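Local coordinates for hypothetical protein (Bacteroides caccae, PDB 4M8R), which is of unknown function but pairs an N-terminal Ig-like domain with a WD40-like beta-propeller domain, at residues 393-402 against 406-418. Numbering follows the deposited sequence.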
loop_
_atom_site.group_PDB
_atom_site.type_symbol
_atom_site.label_atom_id
_atom_site.label_comp_id
_atom_site.label_asym_id
_atom_site.label_seq_id
_atom_site.Cartn_x
_atom_site.Cartn_y
_atom_site.Cartn_z
ATOM N N ARG A 393 40.575 -15.878 1.052
ATOM C CA ARG A 393 39.113 -15.831 1.133
ATOM C C ARG A 393 38.471 -15.095 -0.045
ATOM O O ARG A 393 39.038 -14.143 -0.582
ATOM C CB ARG A 393 38.672 -15.202 2.459
ATOM C CG ARG A 393 38.358 -16.241 3.520
ATOM C CD ARG A 393 38.283 -15.652 4.911
ATOM N NE ARG A 393 37.775 -16.626 5.874
ATOM C CZ ARG A 393 38.468 -17.654 6.362
ATOM N NH1 ARG A 393 39.725 -17.880 5.989
ATOM N NH2 ARG A 393 37.895 -18.476 7.234
ATOM N N THR A 394 37.280 -15.548 -0.435
ATOM C CA THR A 394 36.576 -15.016 -1.603
ATOM C C THR A 394 35.126 -14.694 -1.249
ATOM O O THR A 394 34.487 -15.433 -0.504
ATOM C CB THR A 394 36.602 -16.030 -2.766
ATOM O OG1 THR A 394 37.948 -16.468 -2.986
ATOM C CG2 THR A 394 36.055 -15.413 -4.055
ATOM N N THR A 395 34.620 -13.585 -1.782
ATOM C CA THR A 395 33.227 -13.195 -1.608
ATOM C C THR A 395 32.556 -13.215 -2.972
ATOM O O THR A 395 33.065 -12.613 -3.918
ATOM C CB THR A 395 33.117 -11.782 -1.011
ATOM O OG1 THR A 395 34.009 -11.662 0.104
ATOM C CG2 THR A 395 31.693 -11.496 -0.554
ATOM N N SER A 396 31.416 -13.893 -3.081
ATOM C CA SER A 396 30.768 -14.059 -4.381
ATOM C C SER A 396 29.247 -14.166 -4.296
ATOM O O SER A 396 28.706 -14.762 -3.365
ATOM C CB SER A 396 31.331 -15.296 -5.079
ATOM O OG SER A 396 31.191 -15.186 -6.483
ATOM N N ASP A 397 28.574 -13.573 -5.280
ATOM C CA ASP A 397 27.115 -13.636 -5.395
ATOM C C ASP A 397 26.710 -14.727 -6.378
ATOM O O ASP A 397 27.315 -14.857 -7.440
ATOM C CB ASP A 397 26.543 -12.302 -5.907
ATOM C CG ASP A 397 26.301 -11.286 -4.802
ATOM O OD1 ASP A 397 26.524 -11.587 -3.606
ATOM O OD2 ASP A 397 25.874 -10.167 -5.145
ATOM N N PHE A 398 25.689 -15.501 -6.026
ATOM C CA PHE A 398 25.056 -16.414 -6.973
ATOM C C PHE A 398 23.679 -15.877 -7.344
ATOM O O PHE A 398 22.866 -15.599 -6.463
ATOM C CB PHE A 398 24.909 -17.807 -6.375
ATOM C CG PHE A 398 24.416 -18.828 -7.359
ATOM C CD1 PHE A 398 25.273 -19.353 -8.316
ATOM C CD2 PHE A 398 23.097 -19.257 -7.337
ATOM C CE1 PHE A 398 24.826 -20.295 -9.228
ATOM C CE2 PHE A 398 22.642 -20.197 -8.245
ATOM C CZ PHE A 398 23.507 -20.720 -9.190
ATOM N N ASP A 399 23.425 -15.738 -8.642
ATOM C CA ASP A 399 22.145 -15.240 -9.137
ATOM C C ASP A 399 21.306 -16.420 -9.619
ATOM O O ASP A 399 21.672 -17.100 -10.580
ATOM C CB ASP A 399 22.364 -14.227 -10.267
ATOM C CG ASP A 399 21.063 -13.717 -10.857
ATOM O OD1 ASP A 399 20.315 -13.021 -10.145
ATOM O OD2 ASP A 399 20.780 -14.012 -12.035
ATOM N N TRP A 400 20.184 -16.657 -8.947
ATOM C CA TRP A 400 19.320 -17.789 -9.263
ATOM C C TRP A 400 18.891 -17.836 -10.733
ATOM O O TRP A 400 18.834 -18.912 -11.330
ATOM C CB TRP A 400 18.067 -17.775 -8.382
ATOM C CG TRP A 400 17.155 -18.889 -8.728
ATOM C CD1 TRP A 400 16.074 -18.840 -9.557
ATOM C CD2 TRP A 400 17.278 -20.247 -8.305
ATOM N NE1 TRP A 400 15.500 -20.082 -9.660
ATOM C CE2 TRP A 400 16.220 -20.966 -8.901
ATOM C CE3 TRP A 400 18.173 -20.925 -7.470
ATOM C CZ2 TRP A 400 16.032 -22.328 -8.689
ATOM C CZ3 TRP A 400 17.985 -22.281 -7.259
ATOM C CH2 TRP A 400 16.923 -22.968 -7.869
ATOM N N ASN A 401 18.588 -16.675 -11.307
ATOM C CA ASN A 401 18.003 -16.616 -12.649
ATOM C C ASN A 401 19.014 -16.877 -13.765
ATOM O O ASN A 401 18.658 -17.443 -14.796
ATOM C CB ASN A 401 17.283 -15.281 -12.870
ATOM C CG ASN A 401 16.094 -15.097 -11.932
ATOM O OD1 ASN A 401 14.947 -15.313 -12.323
ATOM N ND2 ASN A 401 16.365 -14.707 -10.687
ATOM N N SER A 402 20.268 -16.479 -13.553
ATOM C CA SER A 402 21.343 -16.737 -14.517
ATOM C C SER A 402 22.211 -17.946 -14.139
ATOM O O SER A 402 23.039 -18.383 -14.935
ATOM C CB SER A 402 22.232 -15.501 -14.658
ATOM O OG SER A 402 22.932 -15.241 -13.455
ATOM N N THR A 406 29.372 -14.416 -9.360
ATOM C CA THR A 406 30.060 -13.172 -9.696
ATOM C C THR A 406 30.833 -12.700 -8.465
ATOM O O THR A 406 30.241 -12.369 -7.433
ATOM C CB THR A 406 29.074 -12.081 -10.147
ATOM O OG1 THR A 406 27.959 -12.682 -10.816
ATOM C CG2 THR A 406 29.758 -11.102 -11.081
ATOM N N ASP A 407 32.154 -12.686 -8.579
ATOM C CA ASP A 407 33.024 -12.367 -7.455
ATOM C C ASP A 407 33.093 -10.857 -7.222
ATOM O O ASP A 407 33.076 -10.070 -8.171
ATOM C CB ASP A 407 34.444 -12.904 -7.706
ATOM C CG ASP A 407 34.483 -14.410 -7.946
ATOM O OD1 ASP A 407 33.628 -15.148 -7.409
ATOM O OD2 ASP A 407 35.388 -14.860 -8.675
ATOM N N TYR A 408 33.169 -10.467 -5.953
ATOM C CA TYR A 408 33.509 -9.100 -5.571
ATOM C C TYR A 408 35.028 -8.950 -5.633
ATOM O O TYR A 408 35.741 -9.575 -4.849
ATOM C CB TYR A 408 33.024 -8.805 -4.150
ATOM C CG TYR A 408 31.517 -8.738 -4.003
ATOM C CD1 TYR A 408 30.757 -9.894 -3.863
ATOM C CD2 TYR A 408 30.857 -7.515 -3.992
ATOM C CE1 TYR A 408 29.379 -9.833 -3.728
ATOM C CE2 TYR A 408 29.483 -7.441 -3.856
ATOM C CZ TYR A 408 28.747 -8.599 -3.726
ATOM O OH TYR A 408 27.385 -8.515 -3.588
ATOM N N THR A 409 35.524 -8.137 -6.560
ATOM C CA THR A 409 36.969 -7.987 -6.749
ATOM C C THR A 409 37.661 -7.138 -5.670
ATOM O O THR A 409 38.872 -7.246 -5.484
ATOM C CB THR A 409 37.292 -7.406 -8.141
ATOM O OG1 THR A 409 36.460 -6.267 -8.390
ATOM C CG2 THR A 409 37.056 -8.456 -9.223
ATOM N N ASP A 410 36.904 -6.300 -4.964
ATOM C CA ASP A 410 37.461 -5.511 -3.856
ATOM C C ASP A 410 37.696 -6.330 -2.591
ATOM O O ASP A 410 38.393 -5.880 -1.682
ATOM C CB ASP A 410 36.526 -4.350 -3.498
ATOM C CG ASP A 410 36.469 -3.287 -4.571
ATOM O OD1 ASP A 410 37.312 -3.305 -5.497
ATOM O OD2 ASP A 410 35.577 -2.417 -4.478
ATOM N N LEU A 411 37.109 -7.523 -2.531
ATOM C CA LEU A 411 36.990 -8.271 -1.281
ATOM C C LEU A 411 37.673 -9.647 -1.346
ATOM O O LEU A 411 37.010 -10.694 -1.348
ATOM C CB LEU A 411 35.506 -8.409 -0.919
ATOM C CG LEU A 411 34.655 -7.143 -1.057
ATOM C CD1 LEU A 411 33.213 -7.457 -0.701
ATOM C CD2 LEU A 411 35.176 -5.997 -0.199
ATOM N N SER A 412 39.003 -9.624 -1.399
ATOM C CA SER A 412 39.822 -10.841 -1.358
ATOM C C SER A 412 40.543 -11.017 -0.013
ATOM O O SER A 412 40.798 -12.149 0.406
ATOM C CB SER A 412 40.846 -10.828 -2.495
ATOM O OG SER A 412 40.201 -10.818 -3.756
ATOM N N ASP A 413 40.878 -9.909 0.652
ATOM C CA ASP A 413 41.550 -9.972 1.961
ATOM C C ASP A 413 40.639 -10.621 3.013
ATOM O O ASP A 413 40.914 -11.737 3.458
ATOM C CB ASP A 413 42.076 -8.589 2.413
ATOM C CG ASP A 413 40.995 -7.506 2.450
ATOM O OD1 ASP A 413 39.973 -7.622 1.737
ATOM O OD2 ASP A 413 41.175 -6.526 3.200
HETATM N N MSE A 414 39.555 -9.932 3.375
HETATM C CA MSE A 414 38.495 -10.463 4.239
HETATM C C MSE A 414 38.973 -11.387 5.341
HETATM O O MSE A 414 38.844 -12.608 5.227
HETATM C CB MSE A 414 37.471 -11.204 3.362
HETATM C CG MSE A 414 36.910 -10.364 2.209
HETATM SE SE MSE A 414 35.778 -8.873 2.844
HETATM C CE MSE A 414 34.053 -9.802 2.701
ATOM N N PRO A 415 39.518 -10.817 6.434
ATOM C CA PRO A 415 39.909 -11.619 7.599
ATOM C C PRO A 415 38.720 -11.927 8.528
ATOM O O PRO A 415 38.756 -11.600 9.719
ATOM C CB PRO A 415 40.946 -10.728 8.291
ATOM C CG PRO A 415 40.493 -9.345 7.981
ATOM C CD PRO A 415 39.875 -9.397 6.608
ATOM N N TYR A 416 37.688 -12.567 7.973
ATOM C CA TYR A 416 36.432 -12.834 8.679
ATOM C C TYR A 416 35.943 -14.254 8.409
ATOM O O TYR A 416 36.178 -14.805 7.332
ATOM C CB TYR A 416 35.322 -11.883 8.207
ATOM C CG TYR A 416 35.705 -10.429 8.047
ATOM C CD1 TYR A 416 36.090 -9.666 9.139
ATOM C CD2 TYR A 416 35.644 -9.808 6.803
ATOM C CE1 TYR A 416 36.430 -8.331 8.997
ATOM C CE2 TYR A 416 35.981 -8.470 6.651
ATOM C CZ TYR A 416 36.372 -7.739 7.752
ATOM O OH TYR A 416 36.707 -6.414 7.612
ATOM N N ASN A 417 35.241 -14.828 9.385
ATOM C CA ASN A 417 34.492 -16.080 9.189
ATOM C C ASN A 417 33.002 -15.834 8.974
ATOM O O ASN A 417 32.303 -16.687 8.423
ATOM C CB ASN A 417 34.672 -17.027 10.384
ATOM C CG ASN A 417 35.889 -17.922 10.246
ATOM O OD1 ASN A 417 36.130 -18.501 9.186
ATOM N ND2 ASN A 417 36.655 -18.054 11.324
ATOM N N SER A 418 32.519 -14.681 9.427
ATOM C CA SER A 418 31.128 -14.298 9.236
ATOM C C SER A 418 31.054 -12.908 8.638
ATOM O O SER A 418 31.718 -11.981 9.110
ATOM C CB SER A 418 30.385 -14.319 10.568
ATOM O OG SER A 418 30.532 -15.572 11.207
#
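Ser396 and Asp407 face each other as a non-hydrogen-bonded antiparallel pair in the outer beta hairpin of a four-stranded propeller sheet, and their side chains bond to each other: Ser396 OG donates to Asp407 OD1 (2.6 Å) on its anti side. With chi1 at -155°, the serine hydroxyl stands anti to its own N and meets that carboxylate. One step along, Asp397 and Thr406 form the hydrogen-bonded pair, Asp397 N to Thr406 O at 3.0 Å and Thr406 N to Asp397 O at 2.8 Å. Tyr408 N extends the ladder to Thr395 O (3.0 Å), nearly straight at 166°.

On the sheet face that carries Asp397 and Thr406, Tyr408 OH makes a weak bond to Asp397 OD2 (2.7 Å), the carboxylate standing perpendicular to the ring at its edge. Arg375 also bonds this hydroxyl, and Thr383 of the adjoining strand 381-387 bonds Asp397 OD1.

Past the type I turn 408-411, the chain leads on toward strand 419-422, which pairs with 118-123. Arg393 reaches along this loop with an extended side chain; NH2 donates to Asn417 OD1 (2.6 Å), guanidinium and amide planes 66° apart, while NE bonds weakly to Tyr416 O. Leu411 and Met414 pack on Leu119 and also meet Thr395, whose OG1 bonds weakly to Leu411 O and touches the selenomethionine methyl, Met414 CE, at 3.2 Å.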